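Local coordinates for phospholipase C-beta (PLC-beta) (Sepia officinalis, PDB 3QR0), which belongs to the phospholipase C-beta family of multidomain proteins, with PH, EF-hand-like, TIM-barrel and C2 regions, and holds a calcium ion in this structure, at residues C109-W119 / E354-T362; S337-L347 / R570-S580. One frame throughout, in Å; residues are numbered along the deposited sequence. Where two conformers were deposited one is given.

Contact 1: residues C109-W119 / E354-T362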
loop_
_atom_site.group_PDB
_atom_site.type_symbol
_atom_site.label_atom_id
_atom_site.label_comp_id
_atom_site.label_asym_id
_atom_site.label_seq_id
_atom_site.Cartn_x
_atom_site.Cartn_y
_atom_site.Cartn_z
ATOM N N CYS A 109 -7.355 16.396 -2.729
ATOM C CA CYS A 109 -8.285 15.284 -2.552
ATOM C C CYS A 109 -7.798 14.341 -1.470
ATOM O O CYS A 109 -6.603 14.050 -1.356
ATOM C CB CYS A 109 -8.561 14.533 -3.854
ATOM S SG CYS A 109 -7.144 13.849 -4.683
ATOM N N HIS A 110 -8.755 13.875 -0.678
ATOM C CA HIS A 110 -8.490 13.070 0.497
ATOM C C HIS A 110 -9.582 12.026 0.658
ATOM O O HIS A 110 -10.740 12.245 0.287
ATOM C CB HIS A 110 -8.402 13.950 1.754
ATOM C CG HIS A 110 -9.338 15.123 1.747
ATOM N ND1 HIS A 110 -10.570 15.099 2.366
ATOM C CD2 HIS A 110 -9.219 16.356 1.196
ATOM C CE1 HIS A 110 -11.171 16.264 2.194
ATOM N NE2 HIS A 110 -10.375 17.043 1.484
ATOM N N GLY A 111 -9.200 10.883 1.212
ATOM C CA GLY A 111 -10.158 9.842 1.499
ATOM C C GLY A 111 -9.512 8.684 2.220
ATOM O O GLY A 111 -8.350 8.345 1.960
ATOM N N TYR A 112 -10.272 8.086 3.131
ATOM C CA TYR A 112 -9.855 6.881 3.850
ATOM C C TYR A 112 -9.386 5.811 2.859
ATOM O O TYR A 112 -8.340 5.197 3.049
ATOM C CB TYR A 112 -11.018 6.365 4.697
ATOM C CG TYR A 112 -10.625 5.407 5.788
ATOM C CD1 TYR A 112 -9.728 5.788 6.784
ATOM C CD2 TYR A 112 -11.168 4.126 5.848
ATOM C CE1 TYR A 112 -9.374 4.919 7.803
ATOM C CE2 TYR A 112 -10.821 3.249 6.870
ATOM C CZ TYR A 112 -9.919 3.655 7.839
ATOM O OH TYR A 112 -9.558 2.803 8.853
ATOM N N ASN A 113 -10.202 5.597 1.824
ATOM C CA ASN A 113 -9.841 4.815 0.642
ATOM C C ASN A 113 -9.802 5.761 -0.551
ATOM O O ASN A 113 -10.257 6.903 -0.445
ATOM C CB ASN A 113 -10.843 3.670 0.402
ATOM C CG ASN A 113 -12.237 4.165 -0.006
ATOM O OD1 ASN A 113 -12.453 4.614 -1.129
ATOM N ND2 ASN A 113 -13.191 4.052 0.910
ATOM N N TYR A 114 -9.251 5.305 -1.676
ATOM C CA TYR A 114 -9.084 6.185 -2.854
ATOM C C TYR A 114 -10.248 6.186 -3.847
ATOM O O TYR A 114 -10.187 6.886 -4.860
ATOM C CB TYR A 114 -7.767 5.883 -3.595
ATOM C CG TYR A 114 -7.553 4.427 -3.898
ATOM C CD1 TYR A 114 -8.291 3.782 -4.891
ATOM C CD2 TYR A 114 -6.621 3.681 -3.181
ATOM C CE1 TYR A 114 -8.108 2.441 -5.156
ATOM C CE2 TYR A 114 -6.430 2.338 -3.443
ATOM C CZ TYR A 114 -7.173 1.723 -4.427
ATOM O OH TYR A 114 -6.987 0.388 -4.684
ATOM N N ILE A 115 -11.295 5.413 -3.570
ATOM C CA ILE A 115 -12.489 5.406 -4.414
ATOM C C ILE A 115 -13.488 6.473 -3.953
ATOM O O ILE A 115 -14.083 7.163 -4.783
ATOM C CB ILE A 115 -13.175 4.023 -4.424
ATOM C CG1 ILE A 115 -12.235 2.955 -4.995
ATOM C CG2 ILE A 115 -14.455 4.068 -5.246
ATOM C CD1 ILE A 115 -11.850 3.184 -6.446
ATOM N N ASP A 116 -13.662 6.607 -2.639
ATOM C CA ASP A 116 -14.566 7.604 -2.071
ATOM C C ASP A 116 -13.765 8.830 -1.624
ATOM O O ASP A 116 -13.298 8.902 -0.488
ATOM C CB ASP A 116 -15.356 7.012 -0.896
ATOM C CG ASP A 116 -16.544 7.877 -0.485
ATOM O OD1 ASP A 116 -16.746 8.959 -1.080
ATOM O OD2 ASP A 116 -17.294 7.471 0.431
ATOM N N LEU A 117 -13.613 9.784 -2.535
ATOM C CA LEU A 117 -12.805 10.977 -2.282
ATOM C C LEU A 117 -13.661 12.146 -1.831
ATOM O O LEU A 117 -14.819 12.274 -2.227
ATOM C CB LEU A 117 -12.042 11.382 -3.543
ATOM C CG LEU A 117 -11.040 10.378 -4.112
ATOM C CD1 LEU A 117 -10.512 10.901 -5.450
ATOM C CD2 LEU A 117 -9.900 10.115 -3.120
ATOM N N GLU A 118 -13.081 12.989 -0.984
ATOM C CA GLU A 118 -13.630 14.298 -0.705
ATOM C C GLU A 118 -12.574 15.312 -1.133
ATOM O O GLU A 118 -11.417 14.954 -1.357
ATOM C CB GLU A 118 -14.035 14.419 0.765
ATOM C CG GLU A 118 -15.215 13.480 1.090
ATOM C CD GLU A 118 -15.704 13.555 2.526
ATOM O OE1 GLU A 118 -14.925 13.943 3.416
ATOM O OE2 GLU A 118 -16.881 13.201 2.768
ATOM N N TRP A 119 -12.994 16.560 -1.289
ATOM C CA TRP A 119 -12.180 17.569 -1.945
ATOM C C TRP A 119 -12.160 18.867 -1.148
ATOM O O TRP A 119 -13.170 19.266 -0.564
ATOM C CB TRP A 119 -12.720 17.836 -3.356
ATOM C CG TRP A 119 -12.668 16.643 -4.248
ATOM C CD1 TRP A 119 -13.580 15.623 -4.311
ATOM C CD2 TRP A 119 -11.650 16.332 -5.203
ATOM N NE1 TRP A 119 -13.186 14.694 -5.244
ATOM C CE2 TRP A 119 -12.005 15.103 -5.806
ATOM C CE3 TRP A 119 -10.471 16.969 -5.610
ATOM C CZ2 TRP A 119 -11.225 14.501 -6.789
ATOM C CZ3 TRP A 119 -9.701 16.376 -6.597
ATOM C CH2 TRP A 119 -10.080 15.150 -7.174
ATOM N N GLU A 354 -10.571 10.356 -13.092
ATOM C CA GLU A 354 -9.838 10.526 -11.828
ATOM C C GLU A 354 -9.262 9.224 -11.265
ATOM O O GLU A 354 -8.200 9.238 -10.637
ATOM C CB GLU A 354 -10.735 11.203 -10.784
ATOM C CG GLU A 354 -10.083 11.460 -9.416
ATOM C CD GLU A 354 -8.853 12.364 -9.472
ATOM O OE1 GLU A 354 -8.831 13.337 -10.260
ATOM O OE2 GLU A 354 -7.904 12.104 -8.702
ATOM N N ILE A 355 -9.952 8.102 -11.492
ATOM C CA ILE A 355 -9.445 6.799 -11.045
ATOM C C ILE A 355 -8.042 6.501 -11.593
ATOM O O ILE A 355 -7.241 5.859 -10.916
ATOM C CB ILE A 355 -10.441 5.641 -11.388
ATOM C CG1 ILE A 355 -10.033 4.325 -10.707
ATOM C CG2 ILE A 355 -10.552 5.444 -12.895
ATOM C CD1 ILE A 355 -9.914 4.404 -9.195
ATOM N N TYR A 356 -7.730 6.975 -12.801
ATOM C CA TYR A 356 -6.381 6.799 -13.356
ATOM C C TYR A 356 -5.320 7.505 -12.521
ATOM O O TYR A 356 -4.255 6.950 -12.267
ATOM C CB TYR A 356 -6.303 7.250 -14.818
ATOM C CG TYR A 356 -6.897 6.239 -15.767
ATOM C CD1 TYR A 356 -6.118 5.214 -16.308
ATOM C CD2 TYR A 356 -8.244 6.291 -16.105
ATOM C CE1 TYR A 356 -6.672 4.274 -17.169
ATOM C CE2 TYR A 356 -8.803 5.363 -16.967
ATOM C CZ TYR A 356 -8.022 4.358 -17.491
ATOM O OH TYR A 356 -8.600 3.444 -18.340
ATOM N N ARG A 357 -5.619 8.725 -12.081
ATOM C CA ARG A 357 -4.708 9.452 -11.211
ATOM C C ARG A 357 -4.560 8.676 -9.902
ATOM O O ARG A 357 -3.451 8.446 -9.440
ATOM C CB ARG A 357 -5.218 10.873 -10.941
ATOM C CG ARG A 357 -5.374 11.730 -12.178
ATOM C CD ARG A 357 -5.657 13.190 -11.842
ATOM N NE ARG A 357 -5.949 13.958 -13.051
ATOM C CZ ARG A 357 -7.160 14.146 -13.589
ATOM N NH1 ARG A 357 -8.259 13.655 -13.030
ATOM N NH2 ARG A 357 -7.272 14.857 -14.700
ATOM N N GLN A 358 -5.679 8.237 -9.322
ATOM C CA GLN A 358 -5.630 7.555 -8.025
ATOM C C GLN A 358 -4.851 6.245 -8.076
ATOM O O GLN A 358 -4.092 5.943 -7.154
ATOM C CB GLN A 358 -7.035 7.311 -7.461
ATOM C CG GLN A 358 -7.772 8.583 -7.068
ATOM C CD GLN A 358 -7.017 9.421 -6.056
ATOM O OE1 GLN A 358 -6.471 8.897 -5.084
ATOM N NE2 GLN A 358 -6.989 10.735 -6.275
ATOM N N VAL A 359 -5.036 5.472 -9.142
ATOM C CA VAL A 359 -4.323 4.197 -9.284
ATOM C C VAL A 359 -2.812 4.414 -9.429
ATOM O O VAL A 359 -2.011 3.708 -8.798
ATOM C CB VAL A 359 -4.902 3.357 -10.451
ATOM C CG1 VAL A 359 -4.002 2.176 -10.779
ATOM C CG2 VAL A 359 -6.308 2.878 -10.088
ATOM N N LEU A 360 -2.423 5.419 -10.217
ATOM C CA LEU A 360 -1.007 5.754 -10.393
ATOM C C LEU A 360 -0.371 6.262 -9.094
ATOM O O LEU A 360 0.821 6.059 -8.855
ATOM C CB LEU A 360 -0.830 6.778 -11.521
ATOM C CG LEU A 360 -1.003 6.205 -12.935
ATOM C CD1 LEU A 360 -1.235 7.306 -13.954
ATOM C CD2 LEU A 360 0.207 5.355 -13.321
ATOM N N LEU A 361 -1.180 6.886 -8.245
ATOM C CA LEU A 361 -0.705 7.432 -6.975
ATOM C C LEU A 361 -0.406 6.372 -5.922
ATOM O O LEU A 361 0.381 6.619 -5.002
ATOM C CB LEU A 361 -1.703 8.453 -6.429
ATOM C CG LEU A 361 -1.713 9.756 -7.227
ATOM C CD1 LEU A 361 -2.961 10.569 -6.884
ATOM C CD2 LEU A 361 -0.442 10.560 -6.980
ATOM N N THR A 362 -1.001 5.188 -6.066
ATOM C CA THR A 362 -0.628 4.040 -5.231
ATOM C C THR A 362 0.729 3.452 -5.627
ATOM O O THR A 362 1.268 2.596 -4.924
ATOM C CB THR A 362 -1.639 2.890 -5.348
ATOM O OG1 THR A 362 -1.523 2.282 -6.640
ATOM C CG2 THR A 362 -3.075 3.383 -5.124
#

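Contact 2: residues S337-L347 / R570-S580. With CA (calcium ion), chain B.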
loop_
_atom_site.group_PDB
_atom_site.type_symbol
_atom_site.label_atom_id
_atom_site.label_comp_id
_atom_site.label_asym_id
_atom_site.label_seq_id
_atom_site.Cartn_x
_atom_site.Cartn_y
_atom_site.Cartn_z
ATOM N N SER A 337 -3.062 -2.940 -12.696
ATOM C CA SER A 337 -4.495 -2.699 -12.575
ATOM C C SER A 337 -5.265 -3.220 -13.798
ATOM O O SER A 337 -4.825 -3.043 -14.931
ATOM C CB SER A 337 -4.732 -1.194 -12.427
ATOM O OG SER A 337 -6.067 -0.848 -12.724
ATOM N N HIS A 338 -6.415 -3.849 -13.554
ATOM C CA HIS A 338 -7.326 -4.322 -14.612
ATOM C C HIS A 338 -8.520 -3.369 -14.808
ATOM O O HIS A 338 -9.042 -2.831 -13.826
ATOM C CB HIS A 338 -7.868 -5.715 -14.256
ATOM C CG HIS A 338 -8.960 -6.192 -15.169
ATOM N ND1 HIS A 338 -10.265 -6.348 -14.756
ATOM C CD2 HIS A 338 -8.937 -6.538 -16.477
ATOM C CE1 HIS A 338 -10.998 -6.772 -15.771
ATOM N NE2 HIS A 338 -10.216 -6.894 -16.828
ATOM N N ASN A 339 -8.978 -3.223 -16.063
ATOM C CA ASN A 339 -10.083 -2.302 -16.447
ATOM C C ASN A 339 -10.101 -1.100 -15.511
ATOM O O ASN A 339 -11.065 -0.859 -14.774
ATOM C CB ASN A 339 -11.460 -3.005 -16.474
ATOM C CG ASN A 339 -11.695 -3.846 -17.742
ATOM O OD1 ASN A 339 -10.901 -3.831 -18.687
ATOM N ND2 ASN A 339 -12.810 -4.577 -17.760
ATOM N N THR A 340 -9.000 -0.365 -15.562
ATOM C CA THR A 340 -8.667 0.683 -14.605
ATOM C C THR A 340 -9.723 1.783 -14.545
ATOM O O THR A 340 -9.968 2.365 -13.483
ATOM C CB THR A 340 -7.310 1.310 -14.989
ATOM O OG1 THR A 340 -6.354 0.264 -15.209
ATOM C CG2 THR A 340 -6.804 2.261 -13.901
ATOM N N TYR A 341 -10.339 2.053 -15.694
ATOM C CA TYR A 341 -11.397 3.056 -15.832
ATOM C C TYR A 341 -12.644 2.814 -14.967
ATOM O O TYR A 341 -13.377 3.756 -14.680
ATOM C CB TYR A 341 -11.808 3.210 -17.316
ATOM C CG TYR A 341 -12.278 1.923 -17.963
ATOM C CD1 TYR A 341 -13.630 1.592 -17.988
ATOM C CD2 TYR A 341 -11.372 1.038 -18.547
ATOM C CE1 TYR A 341 -14.070 0.415 -18.569
ATOM C CE2 TYR A 341 -11.799 -0.141 -19.121
ATOM C CZ TYR A 341 -13.155 -0.448 -19.134
ATOM O OH TYR A 341 -13.592 -1.616 -19.702
ATOM N N LEU A 342 -12.884 1.569 -14.552
ATOM C CA LEU A 342 -14.084 1.230 -13.780
ATOM C C LEU A 342 -13.910 1.484 -12.282
ATOM O O LEU A 342 -12.913 1.071 -11.680
ATOM C CB LEU A 342 -14.477 -0.234 -14.017
ATOM C CG LEU A 342 -14.893 -0.570 -15.450
ATOM C CD1 LEU A 342 -15.123 -2.069 -15.613
ATOM C CD2 LEU A 342 -16.133 0.224 -15.875
ATOM N N THR A 343 -14.884 2.161 -11.679
ATOM C CA THR A 343 -14.831 2.453 -10.251
ATOM C C THR A 343 -15.750 1.562 -9.419
ATOM O O THR A 343 -15.770 1.682 -8.196
ATOM C CB THR A 343 -15.155 3.923 -9.969
ATOM O OG1 THR A 343 -16.482 4.220 -10.421
ATOM C CG2 THR A 343 -14.136 4.821 -10.674
ATOM N N GLY A 344 -16.495 0.671 -10.076
ATOM C CA GLY A 344 -17.351 -0.288 -9.376
ATOM C C GLY A 344 -17.605 -1.573 -10.152
ATOM O O GLY A 344 -16.666 -2.271 -10.539
ATOM N N HIS A 345 -18.886 -1.861 -10.378
ATOM C CA HIS A 345 -19.350 -3.086 -11.031
ATOM C C HIS A 345 -18.949 -3.080 -12.507
ATOM O O HIS A 345 -18.948 -2.025 -13.149
ATOM C CB HIS A 345 -20.872 -3.152 -10.897
ATOM C CG HIS A 345 -21.470 -4.504 -11.131
ATOM N ND1 HIS A 345 -21.882 -4.932 -12.376
ATOM C CD2 HIS A 345 -21.801 -5.494 -10.266
ATOM C CE1 HIS A 345 -22.408 -6.140 -12.272
ATOM N NE2 HIS A 345 -22.369 -6.505 -11.001
ATOM N N GLN A 346 -18.609 -4.254 -13.035
ATOM C CA GLN A 346 -18.138 -4.384 -14.421
ATOM C C GLN A 346 -19.210 -4.100 -15.479
ATOM O O GLN A 346 -18.878 -3.751 -16.616
ATOM C CB GLN A 346 -17.574 -5.788 -14.674
ATOM C CG GLN A 346 -16.341 -6.155 -13.855
ATOM C CD GLN A 346 -15.107 -5.376 -14.262
ATOM O OE1 GLN A 346 -14.686 -5.420 -15.414
ATOM N NE2 GLN A 346 -14.519 -4.663 -13.312
ATOM N N LEU A 347 -20.480 -4.275 -15.124
ATOM C CA LEU A 347 -21.578 -4.157 -16.088
ATOM C C LEU A 347 -22.459 -2.930 -15.886
ATOM O O LEU A 347 -22.995 -2.403 -16.855
ATOM C CB LEU A 347 -22.461 -5.404 -16.050
ATOM C CG LEU A 347 -21.778 -6.757 -16.240
ATOM C CD1 LEU A 347 -22.822 -7.861 -16.153
ATOM C CD2 LEU A 347 -21.030 -6.818 -17.561
ATOM N N ARG A 570 1.076 -11.068 -18.631
ATOM C CA ARG A 570 0.048 -10.314 -17.930
ATOM C C ARG A 570 -1.142 -11.239 -17.696
ATOM O O ARG A 570 -1.496 -12.030 -18.564
ATOM C CB ARG A 570 -0.370 -9.091 -18.748
ATOM C CG ARG A 570 -1.486 -8.263 -18.124
ATOM C CD ARG A 570 -1.657 -6.930 -18.853
ATOM N NE ARG A 570 -2.725 -6.134 -18.251
ATOM C CZ ARG A 570 -4.024 -6.255 -18.532
ATOM N NH1 ARG A 570 -4.457 -7.133 -19.431
ATOM N NH2 ARG A 570 -4.903 -5.473 -17.907
ATOM N N ILE A 571 -1.755 -11.125 -16.524
ATOM C CA ILE A 571 -2.928 -11.921 -16.167
ATOM C C ILE A 571 -4.058 -10.953 -15.866
ATOM O O ILE A 571 -3.814 -9.880 -15.317
ATOM C CB ILE A 571 -2.667 -12.774 -14.906
ATOM C CG1 ILE A 571 -1.320 -13.499 -15.001
ATOM C CG2 ILE A 571 -3.827 -13.753 -14.666
ATOM C CD1 ILE A 571 -1.312 -14.697 -15.928
ATOM N N TYR A 572 -5.290 -11.303 -16.233
ATOM C CA TYR A 572 -6.438 -10.476 -15.856
ATOM C C TYR A 572 -7.672 -11.323 -15.540
ATOM O O TYR A 572 -7.799 -12.447 -16.037
ATOM C CB TYR A 572 -6.731 -9.419 -16.932
ATOM C CG TYR A 572 -7.089 -9.977 -18.278
ATOM C CD1 TYR A 572 -8.417 -10.191 -18.624
ATOM C CD2 TYR A 572 -6.104 -10.283 -19.219
ATOM C CE1 TYR A 572 -8.763 -10.704 -19.857
ATOM C CE2 TYR A 572 -6.442 -10.797 -20.467
ATOM C CZ TYR A 572 -7.775 -11.005 -20.778
ATOM O OH TYR A 572 -8.147 -11.513 -22.006
ATOM N N PRO A 573 -8.577 -10.792 -14.693
ATOM C CA PRO A 573 -9.707 -11.602 -14.240
ATOM C C PRO A 573 -10.698 -11.964 -15.346
ATOM O O PRO A 573 -10.915 -11.190 -16.275
ATOM C CB PRO A 573 -10.379 -10.727 -13.166
ATOM C CG PRO A 573 -9.856 -9.357 -13.373
ATOM C CD PRO A 573 -8.499 -9.503 -13.988
ATOM N N LYS A 574 -11.276 -13.155 -15.236
ATOM C CA LYS A 574 -12.301 -13.625 -16.168
ATOM C C LYS A 574 -13.577 -12.780 -16.111
ATOM O O LYS A 574 -13.879 -12.144 -15.097
ATOM C CB LYS A 574 -12.642 -15.095 -15.888
ATOM C CG LYS A 574 -13.204 -15.367 -14.492
ATOM C CD LYS A 574 -13.358 -16.863 -14.213
ATOM C CE LYS A 574 -13.572 -17.116 -12.726
ATOM N NZ LYS A 574 -13.779 -18.558 -12.413
ATOM N N GLY A 575 -14.333 -12.810 -17.201
ATOM C CA GLY A 575 -15.543 -12.013 -17.345
ATOM C C GLY A 575 -16.677 -12.319 -16.376
ATOM O O GLY A 575 -17.549 -11.466 -16.164
ATOM N N THR A 576 -16.682 -13.516 -15.789
ATOM C CA THR A 576 -17.732 -13.901 -14.838
ATOM C C THR A 576 -17.636 -13.168 -13.498
ATOM O O THR A 576 -18.605 -13.155 -12.734
ATOM C CB THR A 576 -17.743 -15.427 -14.557
ATOM O OG1 THR A 576 -16.423 -15.864 -14.209
ATOM C CG2 THR A 576 -18.229 -16.197 -15.770
ATOM N N ARG A 577 -16.482 -12.567 -13.203
ATOM C CA ARG A 577 -16.326 -11.755 -11.990
ATOM C C ARG A 577 -16.928 -10.370 -12.209
ATOM O O ARG A 577 -16.237 -9.355 -12.126
ATOM C CB ARG A 577 -14.849 -11.632 -11.608
ATOM C CG ARG A 577 -14.178 -12.942 -11.243
ATOM C CD ARG A 577 -12.695 -12.725 -10.978
ATOM N NE ARG A 577 -12.000 -13.964 -10.637
ATOM C CZ ARG A 577 -11.978 -14.525 -9.429
ATOM N NH1 ARG A 577 -12.621 -13.978 -8.398
ATOM N NH2 ARG A 577 -11.308 -15.655 -9.251
ATOM N N VAL A 578 -18.227 -10.343 -12.477
ATOM C CA VAL A 578 -18.932 -9.114 -12.832
ATOM C C VAL A 578 -18.964 -8.085 -11.693
ATOM O O VAL A 578 -19.108 -6.886 -11.947
ATOM C CB VAL A 578 -20.373 -9.409 -13.330
ATOM C CG1 VAL A 578 -20.338 -10.230 -14.612
ATOM C CG2 VAL A 578 -21.210 -10.116 -12.254
ATOM N N ASP A 579 -18.796 -8.550 -10.451
ATOM C CA ASP A 579 -18.757 -7.663 -9.279
ATOM C C ASP A 579 -17.366 -7.079 -8.994
ATOM O O ASP A 579 -17.160 -6.415 -7.966
ATOM C CB ASP A 579 -19.293 -8.386 -8.031
ATOM C CG ASP A 579 -18.460 -9.613 -7.633
ATOM O OD1 ASP A 579 -17.601 -10.088 -8.420
ATOM O OD2 ASP A 579 -18.694 -10.115 -6.511
ATOM N N SER A 580 -16.424 -7.339 -9.904
ATOM C CA SER A 580 -15.062 -6.806 -9.841
ATOM C C SER A 580 -14.227 -7.435 -8.726
ATOM O O SER A 580 -13.226 -6.862 -8.288
ATOM C CB SER A 580 -15.064 -5.273 -9.760
ATOM O OG SER A 580 -15.870 -4.721 -10.795
HETATM CA CA CA B . -10.599 -4.710 -20.767
HETATM O O HOH W 1 -2.821 -3.826 -16.500
HETATM O O HOH W 2 -10.417 -6.865 -19.645
HETATM O O HOH W 3 -12.744 -5.909 -20.699
#

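Contact 1: residues C109-W119 / E354-T362
Trp119 turns the edge of its ring to Glu354. Its CH2 lies 3.8 Å from Glu354 OE1, and Glu354 CD sits in the plane of the indole. The ring and the carboxylate stand at 90° to each other. One indole face is taken by Cys109 CB, 3.4 Å above the plane and displaced toward the rim. The Tyr114 ring meets Thr362 obliquely, with Tyr114 CE2 3.9 Å from the methyl CG2.

Between these two rings lies Gln358. Its chain bends at chi2 (-57°), which brings the amide against Leu117. NE2 of Gln358 is 3.6 Å from Leu117 CD1 and 3.5 Å from Cys109 SG, while OE1 faces Tyr114 CB. The same NE2 donates to Glu354 OE2 at 2.9 Å. The acceptor is in the amide plane and uses its anti lone pair, which fixes the rotation of the amide. Glu354 is also bound by Arg357, through OE1 from above the carboxylate plane, and by Arg74 through OE2. These positive neighbours probably favour its ionised form. Separately, the methyls Ile115 CD1 and Ile355 CD1 pack at 3.6 Å.

The contact joins the PH domain to the X half of the TIM barrel. The turn between strands 105-110 and 118-124 packs on helix 354-361, and Tyr114 OH bonds to Phe600 O. Strand 70-75, next to 105-110 in the sheet, adds Arg71 against Gln358. Tyr356 of the helix packs on helix 393-403 and strand 366-372.

Contact 2: residues S337-L347 / R570-S580
His338 packs on Pro573 where the X and Y halves of the TIM barrel meet. The loop after strand 332-334 here runs against the end of strand 569-572 and the turns that follow it.

The tight part is around His338. Its CG is anti to the backbone N (chi1 171°), which extends the ring toward the Y half. Pro573 CG lies over one face in a CH-pi contact, 3.7 Å from the centroid of the His338 ring, and Asn339 CG lies over the other. The Tyr572 ring is nearly parallel, at 10°, but slid so far that the two rings barely overlap. Both ring nitrogens of His338 have partners: ND1 bonds to Asn599, and NE2 is 2.8 Å from the oxygen of water 2, a calcium ligand. Asn339 OD1 binds the calcium ion itself at 2.3 Å; Glu368, Asp370 and Glu417 bind it too. Gln346 is a second-shell residue, since its OE1 accepts from Asn339 ND2. Its own NE2 donates to Ser580 OG at 2.9 Å in a nearly straight bond (170°). That hydroxyl in turn donates to Gly344 O at 2.6 Å. Water 1 links Arg570 NE to Ser337 O. Arg570 NH1 is hydrogen-bonded to Ser543 OG, and NH2 makes a salt bridge to Glu368.

The side nearer solvent is looser. Leu347 meets Val578 in an apolar contact, closest from Leu347 CD1 to Val578 CG1 at 3.8 Å, and Asp579 is exposed. Even at this side the Val578 carbonyl is firmly engaged: Val578 O accepts from Gln346 N at 2.9 Å and sits 3.2 Å above the centre of the His345 ring.

Overall arrangement
The two contacts have their centres about 18 Å apart and touch through helix 354-361. Ile355 CG2 packs 3.2 Å from Thr340 O, and Tyr356 OH lies 3.4 Å from Tyr341 CB. The helix therefore has the PH domain on one flank and the calcium-site loop on another. Contact 2 supplies a metal ligand directly. Contact 1 is more remote: the Ile355 side chain is about 13 Å from the calcium ion. Glu368, a calcium ligand, connects to both, since its O accepts from Tyr356 OH and its OE1 pairs with Arg570. Along the chain the segments alternate. The X half meets the PH domain in contact 1 and the Y half in contact 2.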